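Local coordinates for esterase (Xanthomonas oryzae pv. oryzae, PDB 3H2G), which hydrolyses ester bonds as a rice cell wall-degrading esterase that contributes to the virulence of the pathogen, at residues A[68-82]-A[108-120]. Numbering follows the deposited sequence.
Sequences LIPGGERCSGPYPLL and PLVTRLASQGYVV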
loop_
_atom_site.group_PDB
_atom_site.type_symbol
_atom_site.label_atom_id
_atom_site.label_comp_id
_atom_site.label_asym_id
_atom_site.label_seq_id
_atom_site.Cartn_x
_atom_site.Cartn_y
_atom_site.Cartn_z
ATOM N N LEU A 68 -7.242 13.769 -4.717
ATOM C CA LEU A 68 -8.558 13.742 -5.352
ATOM C C LEU A 68 -9.477 14.620 -4.514
ATOM O O LEU A 68 -9.633 14.398 -3.311
ATOM C CB LEU A 68 -9.091 12.306 -5.413
ATOM C CG LEU A 68 -8.176 11.303 -6.128
ATOM C CD1 LEU A 68 -8.817 9.918 -6.125
ATOM C CD2 LEU A 68 -7.921 11.768 -7.557
ATOM N N ILE A 69 -10.073 15.624 -5.148
ATOM C CA ILE A 69 -10.951 16.557 -4.448
ATOM C C ILE A 69 -12.389 16.477 -4.938
ATOM O O ILE A 69 -12.657 16.641 -6.131
ATOM C CB ILE A 69 -10.459 18.012 -4.636
ATOM C CG1 ILE A 69 -8.984 18.118 -4.242
ATOM C CG2 ILE A 69 -11.307 18.965 -3.800
ATOM C CD1 ILE A 69 -8.387 19.501 -4.465
ATOM N N PRO A 70 -13.338 16.225 -4.021
ATOM C CA PRO A 70 -14.752 16.137 -4.393
ATOM C C PRO A 70 -15.372 17.530 -4.445
ATOM O O PRO A 70 -14.847 18.475 -3.853
ATOM C CB PRO A 70 -15.345 15.292 -3.272
ATOM C CG PRO A 70 -14.578 15.783 -2.083
ATOM C CD PRO A 70 -13.148 15.849 -2.606
ATOM N N GLY A 71 -16.487 17.646 -5.155
ATOM C CA GLY A 71 -17.179 18.919 -5.261
ATOM C C GLY A 71 -18.480 18.711 -6.009
ATOM O O GLY A 71 -18.662 17.677 -6.650
ATOM N N GLY A 72 -19.394 19.674 -5.927
ATOM C CA GLY A 72 -20.655 19.534 -6.636
ATOM C C GLY A 72 -21.856 20.034 -5.858
ATOM O O GLY A 72 -21.810 20.141 -4.635
ATOM N N GLU A 73 -22.938 20.328 -6.575
ATOM C CA GLU A 73 -24.165 20.833 -5.963
ATOM C C GLU A 73 -24.765 19.898 -4.915
ATOM O O GLU A 73 -25.402 20.350 -3.965
ATOM C CB GLU A 73 -25.210 21.118 -7.045
ATOM C CG GLU A 73 -25.408 19.982 -8.030
ATOM C CD GLU A 73 -26.516 20.259 -9.026
ATOM O OE1 GLU A 73 -26.551 21.377 -9.584
ATOM O OE2 GLU A 73 -27.348 19.357 -9.256
ATOM N N ARG A 74 -24.569 18.595 -5.090
ATOM C CA ARG A 74 -25.096 17.614 -4.146
ATOM C C ARG A 74 -23.946 17.120 -3.284
ATOM O O ARG A 74 -24.065 16.110 -2.590
ATOM C CB ARG A 74 -25.686 16.422 -4.900
ATOM C CG ARG A 74 -26.641 16.793 -6.017
ATOM C CD ARG A 74 -27.099 15.551 -6.766
ATOM N NE ARG A 74 -27.958 15.881 -7.899
ATOM C CZ ARG A 74 -28.528 14.978 -8.690
ATOM N NH1 ARG A 74 -28.333 13.685 -8.474
ATOM N NH2 ARG A 74 -29.293 15.369 -9.700
ATOM N N CYS A 75 -22.842 17.855 -3.314
ATOM C CA CYS A 75 -21.646 17.448 -2.596
ATOM C C CYS A 75 -20.924 18.555 -1.831
ATOM O O CYS A 75 -19.711 18.710 -1.961
ATOM C CB CYS A 75 -20.694 16.827 -3.609
ATOM S SG CYS A 75 -19.153 16.140 -2.950
ATOM N N SER A 76 -21.655 19.326 -1.035
ATOM C CA SER A 76 -21.028 20.394 -0.266
ATOM C C SER A 76 -20.192 19.773 0.852
ATOM O O SER A 76 -20.466 18.657 1.295
ATOM C CB SER A 76 -22.094 21.316 0.331
ATOM O OG SER A 76 -22.955 20.598 1.198
ATOM N N GLY A 77 -19.169 20.492 1.301
ATOM C CA GLY A 77 -18.329 19.979 2.370
ATOM C C GLY A 77 -19.020 20.077 3.719
ATOM O O GLY A 77 -20.229 20.317 3.771
ATOM N N PRO A 78 -18.288 19.895 4.833
ATOM C CA PRO A 78 -16.851 19.601 4.901
ATOM C C PRO A 78 -16.600 18.142 4.533
ATOM O O PRO A 78 -17.499 17.311 4.643
ATOM C CB PRO A 78 -16.499 19.874 6.366
ATOM C CG PRO A 78 -17.634 20.719 6.874
ATOM C CD PRO A 78 -18.824 20.141 6.181
ATOM N N TYR A 79 -15.373 17.833 4.122
ATOM C CA TYR A 79 -15.026 16.472 3.723
ATOM C C TYR A 79 -13.964 15.847 4.610
ATOM O O TYR A 79 -13.078 16.533 5.113
ATOM C CB TYR A 79 -14.469 16.455 2.297
ATOM C CG TYR A 79 -15.258 17.250 1.292
ATOM C CD1 TYR A 79 -16.534 16.852 0.906
ATOM C CD2 TYR A 79 -14.721 18.402 0.721
ATOM C CE1 TYR A 79 -17.263 17.584 -0.033
ATOM C CE2 TYR A 79 -15.436 19.141 -0.217
ATOM C CZ TYR A 79 -16.706 18.727 -0.588
ATOM O OH TYR A 79 -17.416 19.463 -1.507
ATOM N N PRO A 80 -14.039 14.525 4.808
ATOM C CA PRO A 80 -13.037 13.850 5.634
ATOM C C PRO A 80 -11.798 13.697 4.743
ATOM O O PRO A 80 -11.912 13.721 3.515
ATOM C CB PRO A 80 -13.695 12.508 5.941
ATOM C CG PRO A 80 -14.485 12.238 4.689
ATOM C CD PRO A 80 -15.111 13.592 4.408
ATOM N N LEU A 81 -10.626 13.560 5.353
ATOM C CA LEU A 81 -9.385 13.399 4.601
ATOM C C LEU A 81 -8.916 11.956 4.729
ATOM O O LEU A 81 -8.594 11.500 5.825
ATOM C CB LEU A 81 -8.304 14.339 5.144
ATOM C CG LEU A 81 -6.929 14.242 4.472
ATOM C CD1 LEU A 81 -7.045 14.630 3.012
ATOM C CD2 LEU A 81 -5.937 15.156 5.184
ATOM N N LEU A 82 -8.878 11.243 3.607
ATOM C CA LEU A 82 -8.460 9.844 3.599
ATOM C C LEU A 82 -7.075 9.652 2.986
ATOM O O LEU A 82 -6.865 9.947 1.810
ATOM C CB LEU A 82 -9.476 9.000 2.819
ATOM C CG LEU A 82 -9.144 7.515 2.632
ATOM C CD1 LEU A 82 -9.133 6.818 3.979
ATOM C CD2 LEU A 82 -10.179 6.874 1.712
ATOM N N PRO A 108 -11.070 2.869 -8.624
ATOM C CA PRO A 108 -11.964 2.884 -7.463
ATOM C C PRO A 108 -11.772 4.053 -6.494
ATOM O O PRO A 108 -12.704 4.424 -5.781
ATOM C CB PRO A 108 -11.719 1.518 -6.817
ATOM C CG PRO A 108 -10.299 1.214 -7.190
ATOM C CD PRO A 108 -10.232 1.656 -8.634
ATOM N N LEU A 109 -10.579 4.640 -6.456
ATOM C CA LEU A 109 -10.371 5.774 -5.560
ATOM C C LEU A 109 -11.271 6.917 -6.009
ATOM O O LEU A 109 -11.778 7.684 -5.192
ATOM C CB LEU A 109 -8.911 6.231 -5.570
ATOM C CG LEU A 109 -7.888 5.255 -4.979
ATOM C CD1 LEU A 109 -6.532 5.937 -4.925
ATOM C CD2 LEU A 109 -8.323 4.813 -3.585
ATOM N N VAL A 110 -11.469 7.024 -7.317
ATOM C CA VAL A 110 -12.328 8.065 -7.871
ATOM C C VAL A 110 -13.804 7.680 -7.789
ATOM O O VAL A 110 -14.622 8.420 -7.246
ATOM C CB VAL A 110 -11.998 8.339 -9.360
ATOM C CG1 VAL A 110 -13.059 9.250 -9.974
ATOM C CG2 VAL A 110 -10.623 8.976 -9.484
ATOM N N THR A 111 -14.131 6.510 -8.325
ATOM C CA THR A 111 -15.511 6.039 -8.381
ATOM C C THR A 111 -16.194 5.630 -7.087
ATOM O O THR A 111 -17.412 5.758 -6.971
ATOM C CB THR A 111 -15.643 4.860 -9.376
ATOM O OG1 THR A 111 -14.948 3.713 -8.867
ATOM C CG2 THR A 111 -15.049 5.237 -10.720
ATOM N N ARG A 112 -15.433 5.146 -6.111
ATOM C CA ARG A 112 -16.037 4.697 -4.860
ATOM C C ARG A 112 -15.842 5.610 -3.657
ATOM O O ARG A 112 -16.668 5.621 -2.750
ATOM C CB ARG A 112 -15.497 3.315 -4.492
ATOM C CG ARG A 112 -15.656 2.266 -5.570
ATOM C CD ARG A 112 -17.114 1.931 -5.815
ATOM N NE ARG A 112 -17.238 0.833 -6.769
ATOM C CZ ARG A 112 -18.368 0.187 -7.027
ATOM N NH1 ARG A 112 -19.489 0.527 -6.402
ATOM N NH2 ARG A 112 -18.374 -0.812 -7.900
ATOM N N LEU A 113 -14.749 6.364 -3.642
ATOM C CA LEU A 113 -14.452 7.223 -2.502
ATOM C C LEU A 113 -14.583 8.726 -2.750
ATOM O O LEU A 113 -15.407 9.391 -2.117
ATOM C CB LEU A 113 -13.051 6.889 -1.982
ATOM C CG LEU A 113 -12.911 5.454 -1.446
ATOM C CD1 LEU A 113 -11.454 5.148 -1.150
ATOM C CD2 LEU A 113 -13.763 5.286 -0.188
ATOM N N ALA A 114 -13.779 9.264 -3.660
ATOM C CA ALA A 114 -13.837 10.696 -3.950
ATOM C C ALA A 114 -15.223 11.104 -4.444
ATOM O O ALA A 114 -15.703 12.199 -4.143
ATOM C CB ALA A 114 -12.782 11.068 -4.992
ATOM N N SER A 115 -15.863 10.219 -5.202
ATOM C CA SER A 115 -17.186 10.498 -5.753
ATOM C C SER A 115 -18.250 10.548 -4.667
ATOM O O SER A 115 -19.379 10.976 -4.916
ATOM C CB SER A 115 -17.571 9.429 -6.769
ATOM O OG SER A 115 -17.819 8.194 -6.119
ATOM N N GLN A 116 -17.890 10.099 -3.469
ATOM C CA GLN A 116 -18.816 10.094 -2.348
ATOM C C GLN A 116 -18.472 11.146 -1.294
ATOM O O GLN A 116 -19.033 11.136 -0.196
ATOM C CB GLN A 116 -18.858 8.706 -1.703
ATOM C CG GLN A 116 -19.469 7.623 -2.581
ATOM C CD GLN A 116 -20.864 7.975 -3.080
ATOM O OE1 GLN A 116 -21.649 8.619 -2.378
ATOM N NE2 GLN A 116 -21.185 7.536 -4.293
ATOM N N GLY A 117 -17.541 12.038 -1.618
ATOM C CA GLY A 117 -17.191 13.098 -0.684
ATOM C C GLY A 117 -15.911 12.937 0.110
ATOM O O GLY A 117 -15.637 13.733 1.006
ATOM N N TYR A 118 -15.128 11.910 -0.197
ATOM C CA TYR A 118 -13.872 11.696 0.509
ATOM C C TYR A 118 -12.711 12.367 -0.213
ATOM O O TYR A 118 -12.519 12.165 -1.409
ATOM C CB TYR A 118 -13.556 10.200 0.630
ATOM C CG TYR A 118 -14.452 9.433 1.572
ATOM C CD1 TYR A 118 -15.703 8.974 1.163
ATOM C CD2 TYR A 118 -14.045 9.164 2.880
ATOM C CE1 TYR A 118 -16.528 8.265 2.031
ATOM C CE2 TYR A 118 -14.864 8.458 3.760
ATOM C CZ TYR A 118 -16.101 8.012 3.328
ATOM O OH TYR A 118 -16.914 7.318 4.190
ATOM N N VAL A 119 -11.944 13.182 0.504
ATOM C CA VAL A 119 -10.768 13.798 -0.095
ATOM C C VAL A 119 -9.736 12.681 0.022
ATOM O O VAL A 119 -9.532 12.133 1.106
ATOM C CB VAL A 119 -10.295 15.038 0.695
ATOM C CG1 VAL A 119 -8.964 15.539 0.141
ATOM C CG2 VAL A 119 -11.336 16.141 0.594
ATOM N N VAL A 120 -9.107 12.320 -1.091
ATOM C CA VAL A 120 -8.137 11.235 -1.075
ATOM C C VAL A 120 -6.728 11.709 -1.389
ATOM O O VAL A 120 -6.500 12.379 -2.392
ATOM C CB VAL A 120 -8.528 10.130 -2.087
ATOM C CG1 VAL A 120 -7.555 8.959 -1.982
ATOM C CG2 VAL A 120 -9.948 9.657 -1.825
#
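Val-119 sits between two strands of 68-82. Its CG1, anti to the backbone N (chi1 173°), runs obliquely to Leu-81 CD1, 3.6 Å away; its CG2 points back into the corner between Pro-70 CD and Tyr-79 CB, the Val-119 side chain crossing those of Pro-70 and Tyr-79 at about a right angle. The Tyr-79 ring is clamped, with Pro-70 CG over the centre of one face and Gly-77 CA toward the rim of the other, while its OH donates to Cys-75 O, which lies in the ring plane; the modelled length, 2.5 Å, is doubtfully short. Gly-117 O is buried against Tyr-79 CB (3.2 Å) with no polar partner. On the other side of the sheet, Leu-68 CD1 lies 3.7 Å from Leu-109 CB, the two side chains crossing at about a right angle, Leu-68 CB rests on Ala-114 CB, and Leu-82 CD2 meets Leu-113 CD1 of the same helix. Val-120 pairs antiparallel with Leu-68, N to O both ways, whereas Leu-82 N gives a 2.7 Å bond to Val-119 O on the parallel side. Gly-117, at positive phi, closes helix 108-114 in a Schellman motif and leads into strand 119-123. Strand 79-85, helix 108-114 and strand 119-123 thus form a beta-alpha-beta crossover, and strand 119-123 lies between 60-71 and 79-85, the 2-4-3 strand order of the alpha/beta-hydrolase fold.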